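Local atomic coordinates of metal-independent carbonic anhydrase (Nostoc sp. PCC 7120 = FACHB-418, PDB entry 7C5W), a protein that catalyses the hydration of carbon dioxide to bicarbonate without any metal cofactor, working as a homotetramer built as a dimer of dimers. Residues 65-79 / 164-176. Residues are numbered along the deposited sequence; the frame is centred on the assembly and turned at random.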
loop_
_atom_site.group_PDB
_atom_site.type_symbol
_atom_site.label_atom_id
_atom_site.label_comp_id
_atom_site.label_asym_id
_atom_site.label_seq_id
_atom_site.Cartn_x
_atom_site.Cartn_y
_atom_site.Cartn_z
ATOM N N ASP A 65 -5.642 -9.594 20.393
ATOM C CA ASP A 65 -6.703 -8.933 19.589
ATOM C C ASP A 65 -6.213 -7.641 18.921
ATOM O O ASP A 65 -6.439 -7.501 17.724
ATOM C CB ASP A 65 -7.883 -8.516 20.459
ATOM C CG ASP A 65 -9.086 -9.413 20.300
ATOM O OD1 ASP A 65 -8.880 -10.637 20.173
ATOM O OD2 ASP A 65 -10.209 -8.870 20.291
ATOM N N ALA A 66 -5.648 -6.711 19.694
ATOM C CA ALA A 66 -5.456 -5.295 19.303
ATOM C C ALA A 66 -4.060 -5.077 18.701
ATOM O O ALA A 66 -3.916 -4.123 17.923
ATOM C CB ALA A 66 -5.694 -4.384 20.482
ATOM N N TYR A 67 -3.083 -5.923 19.046
ATOM C CA TYR A 67 -1.685 -5.842 18.550
ATOM C C TYR A 67 -1.469 -6.881 17.447
ATOM O O TYR A 67 -2.385 -7.676 17.171
ATOM C CB TYR A 67 -0.701 -5.973 19.709
ATOM C CG TYR A 67 -0.631 -4.753 20.596
ATOM C CD1 TYR A 67 -1.568 -4.531 21.593
ATOM C CD2 TYR A 67 0.364 -3.807 20.425
ATOM C CE1 TYR A 67 -1.514 -3.405 22.396
ATOM C CE2 TYR A 67 0.437 -2.682 21.226
ATOM C CZ TYR A 67 -0.503 -2.479 22.219
ATOM O OH TYR A 67 -0.425 -1.369 23.011
ATOM N N GLY A 68 -0.298 -6.854 16.809
ATOM C CA GLY A 68 -0.008 -7.654 15.602
ATOM C C GLY A 68 1.257 -8.482 15.729
ATOM O O GLY A 68 1.933 -8.672 14.701
ATOM N N TYR A 69 1.536 -9.014 16.925
ATOM C CA TYR A 69 2.708 -9.881 17.212
ATOM C C TYR A 69 2.674 -11.130 16.326
ATOM O O TYR A 69 3.750 -11.707 16.099
ATOM C CB TYR A 69 2.775 -10.204 18.703
ATOM C CG TYR A 69 3.237 -9.022 19.520
ATOM C CD1 TYR A 69 4.561 -8.617 19.477
ATOM C CD2 TYR A 69 2.355 -8.287 20.305
ATOM C CE1 TYR A 69 5.003 -7.530 20.210
ATOM C CE2 TYR A 69 2.789 -7.201 21.049
ATOM C CZ TYR A 69 4.117 -6.816 20.997
ATOM O OH TYR A 69 4.583 -5.732 21.689
ATOM N N GLN A 70 1.496 -11.495 15.812
ATOM C CA GLN A 70 1.311 -12.639 14.879
ATOM C C GLN A 70 2.103 -12.415 13.583
ATOM O O GLN A 70 2.476 -13.415 12.970
ATOM C CB GLN A 70 -0.168 -12.853 14.551
ATOM C CG GLN A 70 -0.997 -13.308 15.748
ATOM C CD GLN A 70 -1.578 -12.157 16.538
ATOM O OE1 GLN A 70 -1.154 -11.004 16.413
ATOM N NE2 GLN A 70 -2.561 -12.468 17.370
ATOM N N PHE A 71 2.350 -11.169 13.169
ATOM C CA PHE A 71 3.029 -10.849 11.882
ATOM C C PHE A 71 4.549 -10.898 12.039
ATOM O O PHE A 71 5.242 -10.887 11.011
ATOM C CB PHE A 71 2.645 -9.460 11.372
ATOM C CG PHE A 71 1.165 -9.245 11.203
ATOM C CD1 PHE A 71 0.395 -10.141 10.487
ATOM C CD2 PHE A 71 0.550 -8.135 11.743
ATOM C CE1 PHE A 71 -0.965 -9.944 10.337
ATOM C CE2 PHE A 71 -0.809 -7.939 11.590
ATOM C CZ PHE A 71 -1.565 -8.842 10.890
ATOM N N GLY A 72 5.036 -10.926 13.279
ATOM C CA GLY A 72 6.454 -10.717 13.634
ATOM C C GLY A 72 6.573 -9.632 14.701
ATOM O O GLY A 72 5.613 -9.343 15.417
ATOM N N PRO A 73 7.739 -8.977 14.844
ATOM C CA PRO A 73 7.910 -7.966 15.883
ATOM C C PRO A 73 6.909 -6.821 15.706
ATOM O O PRO A 73 6.614 -6.468 14.567
ATOM C CB PRO A 73 9.341 -7.468 15.664
ATOM C CG PRO A 73 9.605 -7.791 14.202
ATOM C CD PRO A 73 8.939 -9.137 14.008
ATOM N N VAL A 74 6.401 -6.311 16.832
ATOM C CA VAL A 74 5.646 -5.032 16.920
ATOM C C VAL A 74 6.619 -3.945 17.382
ATOM O O VAL A 74 7.441 -4.222 18.282
ATOM C CB VAL A 74 4.447 -5.155 17.869
ATOM C CG1 VAL A 74 3.773 -3.808 18.081
ATOM C CG2 VAL A 74 3.460 -6.198 17.369
ATOM N N LEU A 75 6.540 -2.762 16.771
ATOM C CA LEU A 75 7.392 -1.603 17.134
ATOM C C LEU A 75 6.729 -0.870 18.310
ATOM O O LEU A 75 6.047 0.163 18.096
ATOM C CB LEU A 75 7.578 -0.713 15.906
ATOM C CG LEU A 75 8.525 -1.247 14.830
ATOM C CD1 LEU A 75 8.111 -2.628 14.342
ATOM C CD2 LEU A 75 8.591 -0.268 13.664
ATOM N N PHE A 76 6.921 -1.415 19.516
ATOM C CA PHE A 76 6.285 -0.954 20.775
ATOM C C PHE A 76 7.353 -0.367 21.704
ATOM O O PHE A 76 8.171 -1.129 22.282
ATOM C CB PHE A 76 5.521 -2.111 21.418
ATOM C CG PHE A 76 4.683 -1.743 22.613
ATOM C CD1 PHE A 76 4.272 -0.436 22.822
ATOM C CD2 PHE A 76 4.267 -2.719 23.511
ATOM C CE1 PHE A 76 3.487 -0.108 23.918
ATOM C CE2 PHE A 76 3.485 -2.386 24.605
ATOM C CZ PHE A 76 3.092 -1.086 24.805
ATOM N N LYS A 77 7.371 0.961 21.824
ATOM C CA LYS A 77 8.164 1.664 22.865
ATOM C C LYS A 77 7.175 2.231 23.876
ATOM O O LYS A 77 6.593 3.293 23.654
ATOM C CB LYS A 77 9.086 2.724 22.256
ATOM C CG LYS A 77 10.065 3.342 23.250
ATOM C CD LYS A 77 9.533 4.617 23.863
ATOM C CE LYS A 77 9.791 4.768 25.344
ATOM N NZ LYS A 77 8.874 5.771 25.934
ATOM N N PRO A 78 6.917 1.496 24.986
ATOM C CA PRO A 78 5.955 1.926 26.005
ATOM C C PRO A 78 6.401 3.185 26.769
ATOM O O PRO A 78 7.589 3.456 26.830
ATOM C CB PRO A 78 5.863 0.720 26.951
ATOM C CG PRO A 78 6.443 -0.433 26.160
ATOM C CD PRO A 78 7.518 0.198 25.305
ATOM N N THR A 79 5.441 3.940 27.312
ATOM C CA THR A 79 5.686 5.203 28.065
ATOM C C THR A 79 6.774 4.978 29.125
ATOM O O THR A 79 7.798 5.694 29.060
ATOM C CB THR A 79 4.413 5.734 28.737
ATOM O OG1 THR A 79 3.307 5.617 27.841
ATOM C CG2 THR A 79 4.557 7.172 29.176
ATOM N N LYS A 164 -9.661 -6.436 10.288
ATOM C CA LYS A 164 -9.541 -5.856 11.658
ATOM C C LYS A 164 -8.215 -5.088 11.759
ATOM O O LYS A 164 -7.188 -5.562 11.215
ATOM C CB LYS A 164 -9.659 -6.952 12.727
ATOM N N LEU A 165 -8.236 -3.934 12.429
ATOM C CA LEU A 165 -7.051 -3.057 12.622
ATOM C C LEU A 165 -6.177 -3.606 13.757
ATOM O O LEU A 165 -6.687 -3.759 14.880
ATOM C CB LEU A 165 -7.544 -1.642 12.935
ATOM C CG LEU A 165 -7.770 -0.757 11.720
ATOM C CD1 LEU A 165 -8.900 -1.308 10.857
ATOM C CD2 LEU A 165 -8.058 0.670 12.149
ATOM N N ARG A 166 -4.904 -3.860 13.468
ATOM C CA ARG A 166 -3.904 -4.365 14.440
ATOM C C ARG A 166 -2.782 -3.339 14.582
ATOM O O ARG A 166 -2.287 -2.839 13.536
ATOM C CB ARG A 166 -3.341 -5.708 13.976
ATOM C CG ARG A 166 -4.382 -6.611 13.332
ATOM C CD ARG A 166 -5.304 -7.247 14.348
ATOM N NE ARG A 166 -4.600 -8.299 15.064
ATOM C CZ ARG A 166 -4.475 -9.547 14.634
ATOM N NH1 ARG A 166 -5.020 -9.908 13.485
ATOM N NH2 ARG A 166 -3.796 -10.426 15.349
ATOM N N ILE A 167 -2.387 -3.056 15.826
ATOM C CA ILE A 167 -1.222 -2.193 16.167
ATOM C C ILE A 167 0.069 -2.936 15.806
ATOM O O ILE A 167 0.330 -4.019 16.369
ATOM C CB ILE A 167 -1.262 -1.796 17.654
ATOM C CG1 ILE A 167 -2.503 -0.955 17.975
ATOM C CG2 ILE A 167 0.022 -1.102 18.062
ATOM C CD1 ILE A 167 -2.878 -0.958 19.442
ATOM N N ILE A 168 0.844 -2.353 14.893
ATOM C CA ILE A 168 2.198 -2.828 14.490
ATOM C C ILE A 168 3.239 -1.805 14.948
ATOM O O ILE A 168 4.443 -2.140 14.933
ATOM C CB ILE A 168 2.245 -3.060 12.968
ATOM C CG1 ILE A 168 1.919 -1.781 12.188
ATOM C CG2 ILE A 168 1.323 -4.211 12.595
ATOM C CD1 ILE A 168 2.244 -1.850 10.706
ATOM N N THR A 169 2.796 -0.607 15.342
ATOM C CA THR A 169 3.666 0.479 15.864
ATOM C C THR A 169 2.944 1.210 17.002
ATOM O O THR A 169 1.785 1.591 16.815
ATOM C CB THR A 169 4.081 1.473 14.771
ATOM O OG1 THR A 169 4.612 0.781 13.639
ATOM C CG2 THR A 169 5.120 2.453 15.268
ATOM N N HIS A 170 3.644 1.418 18.118
ATOM C CA HIS A 170 3.142 2.050 19.358
ATOM C C HIS A 170 4.318 2.718 20.074
ATOM O O HIS A 170 5.063 2.024 20.768
ATOM C CB HIS A 170 2.457 0.996 20.233
ATOM C CG HIS A 170 1.665 1.561 21.362
ATOM N ND1 HIS A 170 1.834 2.857 21.804
ATOM C CD2 HIS A 170 0.721 1.007 22.151
ATOM C CE1 HIS A 170 1.023 3.083 22.814
ATOM N NE2 HIS A 170 0.336 1.964 23.054
ATOM N N HIS A 171 4.495 4.019 19.870
ATOM C CA HIS A 171 5.525 4.840 20.547
ATOM C C HIS A 171 4.803 5.819 21.474
ATOM O O HIS A 171 4.055 6.665 20.959
ATOM C CB HIS A 171 6.413 5.518 19.499
ATOM C CG HIS A 171 7.630 6.192 20.034
ATOM N ND1 HIS A 171 8.817 6.213 19.334
ATOM C CD2 HIS A 171 7.846 6.898 21.165
ATOM C CE1 HIS A 171 9.712 6.908 20.011
ATOM N NE2 HIS A 171 9.141 7.333 21.144
ATOM N N SER A 172 5.008 5.675 22.786
ATOM C CA SER A 172 4.421 6.525 23.854
ATOM C C SER A 172 5.556 7.167 24.659
ATOM O O SER A 172 6.500 6.444 25.009
ATOM C CB SER A 172 3.508 5.708 24.730
ATOM O OG SER A 172 2.579 6.535 25.411
ATOM N N SER A 173 5.472 8.472 24.918
ATOM C CA SER A 173 6.497 9.255 25.653
ATOM C C SER A 173 5.836 10.307 26.558
ATOM O O SER A 173 4.830 10.960 26.136
ATOM C CB SER A 173 7.476 9.891 24.695
ATOM O OG SER A 173 6.822 10.787 23.800
ATOM N N LEU A 174 6.396 10.484 27.757
ATOM C CA LEU A 174 6.023 11.594 28.666
ATOM C C LEU A 174 6.423 12.903 27.996
ATOM O O LEU A 174 7.486 12.987 27.387
ATOM C CB LEU A 174 6.725 11.414 30.016
ATOM C CG LEU A 174 6.265 10.209 30.836
ATOM C CD1 LEU A 174 7.118 10.060 32.087
ATOM C CD2 LEU A 174 4.790 10.320 31.196
ATOM N N PRO A 175 5.572 13.950 28.059
ATOM C CA PRO A 175 5.927 15.249 27.491
ATOM C C PRO A 175 7.268 15.745 28.059
ATOM O O PRO A 175 7.445 15.700 29.262
ATOM C CB PRO A 175 4.745 16.145 27.905
ATOM C CG PRO A 175 3.584 15.172 28.092
ATOM C CD PRO A 175 4.227 13.924 28.654
ATOM N N TYR A 176 8.187 16.178 27.194
ATOM C CA TYR A 176 9.504 16.735 27.599
ATOM C C TYR A 176 9.271 17.929 28.530
ATOM O O TYR A 176 8.469 18.808 28.173
ATOM C CB TYR A 176 10.343 17.146 26.391
ATOM C CG TYR A 176 11.633 17.835 26.754
ATOM C CD1 TYR A 176 12.546 17.232 27.605
ATOM C CD2 TYR A 176 11.943 19.092 26.258
ATOM C CE1 TYR A 176 13.734 17.854 27.951
ATOM C CE2 TYR A 176 13.130 19.726 26.588
ATOM C CZ TYR A 176 14.029 19.105 27.439
ATOM O OH TYR A 176 15.196 19.722 27.778
#
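Leu-75, Phe-76 and Lys-77 pair in parallel register with Thr-169, His-170 and His-171, illustrating how the short outermost strand of the sheet within this chain is laced to its neighbour: Leu-75 and Lys-77 each give and accept backbone bonds, beginning with Leu-75 N to Ile-168 O (2.9 Å) and ending with Ser-172 N to Lys-77 O (3.0 Å). Ile-167 N bonds to Ala-66 O at the end of helix 52-66, almost straight at 178°.

Among polar side chains, Arg-166 doubles back at its second torsion (chi2 -76°), bringing NE to Tyr-67 O (3.1 Å) from above the carbonyl plane, while NH1 makes a salt bridge to Asp-160. Cutting Arg-166 back to an alanine would probably leave Tyr-67 O without its NE donor and Asp-160 without its salt-bridge mate. Lys-77 NZ meets Ser-172 O in the carbonyl plane (2.6 Å). Hydrogencarbonate-binding Thr-79 pairs its OG1 with Ser-172 OG (2.7 Å).

Ile-167 CD1 makes a CH-pi contact over one face of the Tyr-67 ring, Phe-76 forms an offset stack with His-170, planes 28° apart, and His-171 stacks on His-171 of the second subunit.

Strand 165-173 lies between 75-77 and 148-159, and helix 91-99 brings hydrogencarbonate-binding Tyr-97 against Pro-78 and Thr-79.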